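Local coordinates for DegV family protein (Eubacterium eligens, PDB 3FDJ), which is of unknown function but belongs to the DegV family, whose characterised members bind fatty acids, and so probably binds a fatty acid or similar lipid, at residues Val81-Gly89 against Ser191-Ile199; Arg154-Leu165 against Tyr264-Cys275. All blocks are in the same frame, centred on the assembly; numbering follows the deposited sequence.

Contact 1 (Val81-Gly89 against Ser191-Ile199); sequences VTITAGMSG and SSHGTLEAI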
# COMPACT_ATOMS: atom_id res chain seq x y z
N VAL A 81 -9.97 0.23 -4.91
CA VAL A 81 -8.60 0.77 -4.94
C VAL A 81 -7.62 -0.38 -5.10
O VAL A 81 -7.71 -1.38 -4.39
CB VAL A 81 -8.30 1.59 -3.67
CG1 VAL A 81 -6.87 2.19 -3.72
CG2 VAL A 81 -9.36 2.71 -3.50
N THR A 82 -6.72 -0.26 -6.07
CA THR A 82 -5.75 -1.32 -6.32
C THR A 82 -4.32 -0.83 -6.17
O THR A 82 -4.03 0.34 -6.31
CB THR A 82 -5.88 -1.99 -7.72
OG1 THR A 82 -5.37 -1.13 -8.74
CG2 THR A 82 -7.37 -2.38 -8.06
N ILE A 83 -3.43 -1.77 -5.88
CA ILE A 83 -1.99 -1.56 -5.95
C ILE A 83 -1.63 -1.19 -7.40
O ILE A 83 -2.33 -1.55 -8.36
CB ILE A 83 -1.27 -2.84 -5.45
CG1 ILE A 83 0.28 -2.73 -5.52
CG2 ILE A 83 -1.76 -4.03 -6.21
CD1 ILE A 83 0.97 -3.77 -4.65
N THR A 84 -0.55 -0.42 -7.54
CA THR A 84 -0.09 0.08 -8.81
C THR A 84 -0.14 -0.92 -9.98
O THR A 84 0.37 -2.06 -9.92
CB THR A 84 1.34 0.65 -8.69
OG1 THR A 84 1.79 1.05 -9.99
CG2 THR A 84 2.31 -0.37 -8.07
N ALA A 85 -0.76 -0.47 -11.06
CA ALA A 85 -0.78 -1.22 -12.30
C ALA A 85 0.62 -1.31 -12.88
O ALA A 85 0.89 -2.13 -13.75
CB ALA A 85 -1.73 -0.56 -13.29
N GLY A 86 1.53 -0.46 -12.40
CA GLY A 86 2.90 -0.46 -12.86
C GLY A 86 3.72 -1.61 -12.34
O GLY A 86 4.82 -1.86 -12.87
N MSE A 87 3.26 -2.30 -11.30
CA MSE A 87 4.01 -3.43 -10.73
C MSE A 87 3.25 -4.72 -10.50
O MSE A 87 3.83 -5.71 -10.03
CB MSE A 87 4.65 -2.96 -9.45
CG MSE A 87 5.60 -1.82 -9.78
SE MSE A 87 7.10 -1.91 -8.69
CE MSE A 87 6.03 -1.12 -7.37
N SER A 88 1.97 -4.73 -10.86
CA SER A 88 1.11 -5.85 -10.55
C SER A 88 -0.02 -5.96 -11.54
O SER A 88 -0.52 -4.94 -12.02
CB SER A 88 0.53 -5.66 -9.15
OG SER A 88 -0.43 -6.63 -8.80
N GLY A 89 -0.46 -7.19 -11.78
CA GLY A 89 -1.70 -7.48 -12.51
C GLY A 89 -3.00 -7.27 -11.74
O GLY A 89 -4.09 -7.55 -12.25
N SER A 191 7.08 6.28 -7.96
CA SER A 191 7.34 7.15 -9.11
C SER A 191 6.04 7.59 -9.78
O SER A 191 4.96 7.05 -9.52
CB SER A 191 8.20 6.43 -10.15
OG SER A 191 7.40 5.54 -10.91
N SER A 192 6.17 8.55 -10.69
CA SER A 192 5.05 8.99 -11.49
C SER A 192 4.50 7.87 -12.38
O SER A 192 3.38 7.99 -12.88
CB SER A 192 5.49 10.17 -12.36
OG SER A 192 6.35 9.70 -13.39
N HIS A 193 5.28 6.81 -12.60
CA HIS A 193 4.82 5.64 -13.36
C HIS A 193 4.31 4.51 -12.49
O HIS A 193 4.07 3.40 -12.99
CB HIS A 193 5.96 5.09 -14.22
CG HIS A 193 6.59 6.13 -15.09
ND1 HIS A 193 5.95 6.64 -16.20
CD2 HIS A 193 7.78 6.76 -15.01
CE1 HIS A 193 6.73 7.55 -16.77
NE2 HIS A 193 7.84 7.64 -16.07
N GLY A 194 4.18 4.75 -11.18
CA GLY A 194 3.74 3.72 -10.29
C GLY A 194 4.75 2.60 -10.12
O GLY A 194 4.37 1.44 -9.96
N THR A 195 6.03 2.95 -10.10
CA THR A 195 7.08 1.99 -9.84
C THR A 195 7.93 2.46 -8.67
O THR A 195 7.80 3.60 -8.20
CB THR A 195 7.96 1.79 -11.08
OG1 THR A 195 8.56 3.04 -11.43
CG2 THR A 195 7.13 1.27 -12.26
N LEU A 196 8.79 1.58 -8.18
CA LEU A 196 9.61 1.89 -7.03
C LEU A 196 10.85 2.61 -7.54
O LEU A 196 11.60 2.05 -8.34
CB LEU A 196 10.02 0.62 -6.29
CG LEU A 196 10.93 0.78 -5.08
CD1 LEU A 196 10.37 1.71 -4.00
CD2 LEU A 196 11.20 -0.60 -4.48
N GLU A 197 11.01 3.85 -7.12
CA GLU A 197 12.13 4.68 -7.55
C GLU A 197 13.07 4.82 -6.36
O GLU A 197 12.69 5.38 -5.36
CB GLU A 197 11.58 6.04 -7.95
CG GLU A 197 12.54 7.00 -8.56
CD GLU A 197 11.77 7.96 -9.44
OE1 GLU A 197 11.00 8.77 -8.87
OE2 GLU A 197 11.88 7.86 -10.69
N ALA A 198 14.29 4.30 -6.47
CA ALA A 198 15.24 4.38 -5.35
C ALA A 198 15.82 5.80 -5.27
O ALA A 198 16.25 6.36 -6.26
CB ALA A 198 16.35 3.31 -5.51
N ILE A 199 15.78 6.38 -4.08
CA ILE A 199 16.23 7.74 -3.82
C ILE A 199 17.67 7.70 -3.32
O ILE A 199 18.46 8.58 -3.62
CB ILE A 199 15.35 8.40 -2.72
CG1 ILE A 199 14.01 8.84 -3.29
CG2 ILE A 199 16.10 9.59 -2.07
CD1 ILE A 199 13.08 9.40 -2.25

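Contact 2 (Arg154-Leu165 against Tyr264-Cys275); sequences RLFCSLKSLHNL and YYAERGGIILSC. With NA (sodium ion), chain E.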
# COMPACT_ATOMS: atom_id res chain seq x y z
N ARG A 154 2.00 11.48 -1.58
CA ARG A 154 3.29 10.88 -1.88
C ARG A 154 3.52 9.67 -1.01
O ARG A 154 2.89 9.53 0.04
CB ARG A 154 4.41 11.86 -1.63
CG ARG A 154 4.44 13.07 -2.57
CD ARG A 154 4.76 12.71 -4.04
NE ARG A 154 6.04 12.02 -4.17
CZ ARG A 154 7.24 12.58 -4.24
NH1 ARG A 154 7.39 13.91 -4.23
NH2 ARG A 154 8.33 11.80 -4.36
N LEU A 155 4.44 8.82 -1.44
CA LEU A 155 4.87 7.68 -0.67
C LEU A 155 6.38 7.62 -0.61
O LEU A 155 7.05 7.79 -1.63
CB LEU A 155 4.33 6.38 -1.27
CG LEU A 155 4.76 5.09 -0.55
CD1 LEU A 155 3.61 4.08 -0.56
CD2 LEU A 155 6.00 4.50 -1.17
N PHE A 156 6.91 7.31 0.57
CA PHE A 156 8.32 7.02 0.74
C PHE A 156 8.46 5.72 1.52
O PHE A 156 7.59 5.36 2.33
CB PHE A 156 9.02 8.16 1.48
CG PHE A 156 8.98 9.46 0.76
CD1 PHE A 156 9.86 9.72 -0.30
CD2 PHE A 156 8.04 10.43 1.09
CE1 PHE A 156 9.79 10.92 -1.00
CE2 PHE A 156 7.99 11.64 0.40
CZ PHE A 156 8.85 11.87 -0.65
N CYS A 157 9.57 5.02 1.30
CA CYS A 157 9.82 3.79 2.02
C CYS A 157 11.28 3.70 2.40
O CYS A 157 12.12 4.35 1.80
CB CYS A 157 9.39 2.58 1.21
SG CYS A 157 10.26 2.36 -0.31
N SER A 158 11.56 2.90 3.41
CA SER A 158 12.92 2.51 3.74
C SER A 158 12.95 1.00 3.97
O SER A 158 12.26 0.48 4.86
CB SER A 158 13.39 3.25 4.99
OG SER A 158 14.75 2.94 5.25
N LEU A 159 13.72 0.30 3.15
CA LEU A 159 13.74 -1.15 3.14
C LEU A 159 15.12 -1.68 3.51
O LEU A 159 16.13 -1.25 2.96
CB LEU A 159 13.33 -1.66 1.76
CG LEU A 159 12.04 -1.07 1.20
CD1 LEU A 159 11.69 -1.73 -0.13
CD2 LEU A 159 10.87 -1.23 2.21
N LYS A 160 15.17 -2.64 4.43
CA LYS A 160 16.42 -3.23 4.88
C LYS A 160 16.85 -4.38 4.00
O LYS A 160 18.02 -4.79 4.03
CB LYS A 160 16.29 -3.71 6.33
CG LYS A 160 15.91 -2.58 7.29
CD LYS A 160 16.12 -2.97 8.75
CE LYS A 160 15.84 -1.79 9.68
NZ LYS A 160 16.23 -2.10 11.07
N SER A 161 15.90 -4.93 3.24
CA SER A 161 16.19 -5.97 2.26
C SER A 161 15.21 -5.84 1.10
O SER A 161 14.03 -5.58 1.33
CB SER A 161 16.07 -7.35 2.89
OG SER A 161 16.12 -8.39 1.91
N LEU A 162 15.71 -6.03 -0.12
CA LEU A 162 14.91 -5.97 -1.34
C LEU A 162 15.00 -7.28 -2.11
O LEU A 162 14.76 -7.32 -3.31
CB LEU A 162 15.36 -4.79 -2.21
CG LEU A 162 15.08 -3.40 -1.59
CD1 LEU A 162 16.21 -2.98 -0.68
CD2 LEU A 162 14.83 -2.36 -2.66
N HIS A 163 15.28 -8.38 -1.40
CA HIS A 163 15.47 -9.66 -2.05
C HIS A 163 14.18 -10.15 -2.74
O HIS A 163 14.21 -10.63 -3.88
CB HIS A 163 15.92 -10.68 -1.01
CG HIS A 163 16.04 -12.07 -1.54
ND1 HIS A 163 17.06 -12.45 -2.37
CD2 HIS A 163 15.28 -13.17 -1.34
CE1 HIS A 163 16.92 -13.73 -2.67
NE2 HIS A 163 15.85 -14.19 -2.05
N ASN A 164 13.05 -10.02 -2.05
CA ASN A 164 11.77 -10.47 -2.63
C ASN A 164 11.31 -9.62 -3.82
O ASN A 164 10.82 -10.15 -4.84
CB ASN A 164 10.70 -10.58 -1.53
CG ASN A 164 11.04 -11.65 -0.50
OD1 ASN A 164 11.76 -12.59 -0.80
ND2 ASN A 164 10.52 -11.49 0.71
N LEU A 165 11.47 -8.31 -3.72
CA LEU A 165 11.26 -7.45 -4.88
C LEU A 165 12.15 -7.86 -6.05
O LEU A 165 11.68 -8.01 -7.18
CB LEU A 165 11.52 -5.97 -4.54
CG LEU A 165 10.46 -5.28 -3.69
CD1 LEU A 165 11.08 -4.08 -2.96
CD2 LEU A 165 9.23 -4.89 -4.50
N TYR A 264 5.71 -9.13 2.79
CA TYR A 264 6.54 -9.92 1.88
C TYR A 264 7.53 -9.04 1.09
O TYR A 264 8.71 -9.36 1.03
CB TYR A 264 5.66 -10.77 0.93
CG TYR A 264 6.43 -11.51 -0.12
CD1 TYR A 264 7.09 -12.69 0.21
CD2 TYR A 264 6.55 -11.02 -1.42
CE1 TYR A 264 7.86 -13.36 -0.73
CE2 TYR A 264 7.31 -11.73 -2.39
CZ TYR A 264 7.96 -12.89 -2.02
OH TYR A 264 8.72 -13.60 -2.92
N TYR A 265 7.03 -7.96 0.50
CA TYR A 265 7.84 -7.13 -0.39
C TYR A 265 8.68 -6.07 0.31
O TYR A 265 9.78 -5.75 -0.15
CB TYR A 265 6.97 -6.51 -1.48
CG TYR A 265 6.67 -7.45 -2.62
CD1 TYR A 265 7.71 -7.98 -3.41
CD2 TYR A 265 5.35 -7.85 -2.92
CE1 TYR A 265 7.44 -8.86 -4.45
CE2 TYR A 265 5.09 -8.72 -3.97
CZ TYR A 265 6.13 -9.21 -4.74
OH TYR A 265 5.89 -10.10 -5.76
N ALA A 266 8.19 -5.53 1.42
CA ALA A 266 8.98 -4.56 2.21
C ALA A 266 10.01 -5.24 3.12
O ALA A 266 11.04 -4.65 3.44
CB ALA A 266 8.08 -3.63 3.02
N GLU A 267 9.70 -6.47 3.51
CA GLU A 267 10.55 -7.34 4.34
C GLU A 267 10.71 -6.88 5.78
O GLU A 267 10.36 -5.76 6.14
CB GLU A 267 11.89 -7.66 3.67
CG GLU A 267 11.66 -8.40 2.37
CD GLU A 267 12.90 -9.09 1.82
OE1 GLU A 267 13.60 -9.78 2.60
OE2 GLU A 267 13.13 -8.96 0.59
N ARG A 268 11.20 -7.78 6.62
CA ARG A 268 11.38 -7.48 8.02
C ARG A 268 12.22 -6.22 8.17
O ARG A 268 13.25 -6.06 7.51
CB ARG A 268 12.08 -8.65 8.72
CG ARG A 268 11.67 -8.83 10.13
CD ARG A 268 12.00 -10.26 10.58
NE ARG A 268 10.83 -10.93 11.13
CZ ARG A 268 10.65 -12.25 11.19
NH1 ARG A 268 11.57 -13.09 10.71
NH2 ARG A 268 9.55 -12.74 11.73
N GLY A 269 11.73 -5.33 9.02
CA GLY A 269 12.40 -4.07 9.31
C GLY A 269 11.86 -2.91 8.49
O GLY A 269 12.13 -1.75 8.78
N GLY A 270 11.12 -3.22 7.43
CA GLY A 270 10.72 -2.21 6.48
C GLY A 270 9.68 -1.24 6.99
O GLY A 270 8.84 -1.57 7.87
N ILE A 271 9.75 -0.02 6.44
CA ILE A 271 8.80 1.06 6.72
C ILE A 271 8.24 1.57 5.39
O ILE A 271 8.97 1.68 4.41
CB ILE A 271 9.50 2.23 7.43
CG1 ILE A 271 9.97 1.82 8.83
CG2 ILE A 271 8.58 3.47 7.48
CD1 ILE A 271 8.86 1.55 9.80
N ILE A 272 6.95 1.90 5.36
CA ILE A 272 6.38 2.63 4.23
C ILE A 272 5.51 3.75 4.80
O ILE A 272 4.74 3.53 5.72
CB ILE A 272 5.50 1.75 3.33
CG1 ILE A 272 6.14 0.39 3.03
CG2 ILE A 272 5.16 2.51 2.04
CD1 ILE A 272 5.21 -0.55 2.26
N LEU A 273 5.64 4.95 4.24
CA LEU A 273 4.83 6.05 4.67
C LEU A 273 4.19 6.78 3.52
O LEU A 273 4.74 6.84 2.42
CB LEU A 273 5.59 7.03 5.57
CG LEU A 273 6.52 8.10 5.07
CD1 LEU A 273 5.75 9.32 4.48
CD2 LEU A 273 7.41 8.56 6.25
N SER A 274 3.01 7.30 3.77
CA SER A 274 2.35 8.15 2.81
C SER A 274 1.81 9.40 3.46
O SER A 274 1.46 9.40 4.65
CB SER A 274 1.26 7.37 2.09
OG SER A 274 0.71 8.16 1.06
N CYS A 275 1.76 10.49 2.68
CA CYS A 275 1.28 11.77 3.20
C CYS A 275 0.54 12.57 2.16
O CYS A 275 0.76 12.42 0.96
CB CYS A 275 2.43 12.60 3.74
SG CYS A 275 3.67 13.02 2.54
NA NA E . 20.39 -4.06 4.71
O HOH W 1 13.26 0.42 7.51
O HOH W 2 13.12 -4.46 5.07
O HOH W 3 11.87 -7.18 -1.12
O HOH W 4 19.99 -3.63 6.76
O HOH W 5 20.67 -6.21 5.42

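Contact 1 (Val81-Gly89 against Ser191-Ile199)
With OG1 of Thr84 turned opposite its own backbone N (chi1 176°) and Met87, present as selenomethionine, starting with CG opposite its carbonyl carbon (chi1 -61°), both side chains reach Gly194. The hydroxyl does the precise work: Thr84 OG1 donates to Gly194 O over 2.6 Å, arriving in the carbonyl plane on a lone pair. Thr84 OG1 in turn accepts from Gly86 N at 2.9 Å, an ST turn that holds the hydroxyl between its own loop and the neighbouring one. Gly194 O is also flanked by carbon, for Met87 CG lies 3.5 Å from it. Beyond CG the chain of Met87 bends, which lays its selenium alongside the backbone of Thr195 and Leu196, with SE 3.9 Å from Leu196 N. Neither Gly86 nor Gly194 has a side chain to hold the loops apart, and their CA atoms come within 5.0 Å. The receiving loop is stiffened from within: Ser191 OG and Thr195 OG1 share a hydrogen bond, and Ser191 OG also accepts from His193 N in a second ST turn. The type I turn from Ser191 to Gly194, the positive phi of Gly194 and the bond from Ser191 N to Thr195 O make the type I turn with G1 bulge of the beta hairpin joining strands 184-190 and 196-203.

Contact 2 (Arg154-Leu165 against Tyr264-Cys275)
Asn164 and Glu267 share the heart of this contact, where the first turn of helix 163-167 meets the end of helix 260-266. Asn164 N donates to Glu267 OE2 over 2.8 Å, almost straight at 177°, meeting the carboxylate on its syn side though well out of its plane. A carboxylate at the N-terminal end of a helix is probably favoured by the helix dipole. Glu267 sends CG away from its carbonyl carbon (chi1 -62°) and then runs extended, which carries the carboxylate across to that end. The amide of Asn164 is held in two ways: ND2 donates in the amide plane to Tyr264 O at 2.8 Å, while its face lies on the Tyr264 ring, the planes 1° apart. Asn164 CB adds a CH-pi contact to this ring, 3.9 Å from its centroid. Glu267, with positive phi, ends helix 260-266 and opens a type II turn to Gly270, from which the chain enters strand 271-276. This strand pairs antiparallel with strand 153-159 in the interior of a six-stranded mixed sheet, and Leu155 CD1 presses within 3.4 Å of Ile272 CG2, tighter than usual. Tyr265 is the third large contributor. Asn164 O sits at its ring edge, 3.6 Å from Tyr265 CE1, and Leu165 CD2 comes obliquely to CD1, while the Tyr265 hydroxyl is bonded to Thr60. One water accepts from Leu165 N and donates to Tyr265 O and Glu267 OE2, tying both helices together again. Between strand and helix, Lys160 O binds the sodium ion at 2.6 Å, with the carbonyl oxygens of Ala179 and Ile184 and two waters as further ligands.

How the contacts relate
Followed from the N terminus, the chain passes 81-89, then 154-165, then returns with 191-199 to close contact 1 across about a hundred residues; 264-275 closes contact 2 over a similar span. The segments alternate, so the two loops cross and neither nests in the other. Contact 1 brings the loop after strand 77-82, from one sheet, against the hairpin between strands 184-190 and 196-203 of the second, while contact 2 lies within the second sheet and its adjoining helices. They touch directly: Leu196 packs on Cys157 and Leu165, and Ile199 on Phe156. Contact 1 thus bridges the two sheets through their loops, whereas contact 2 stays within one.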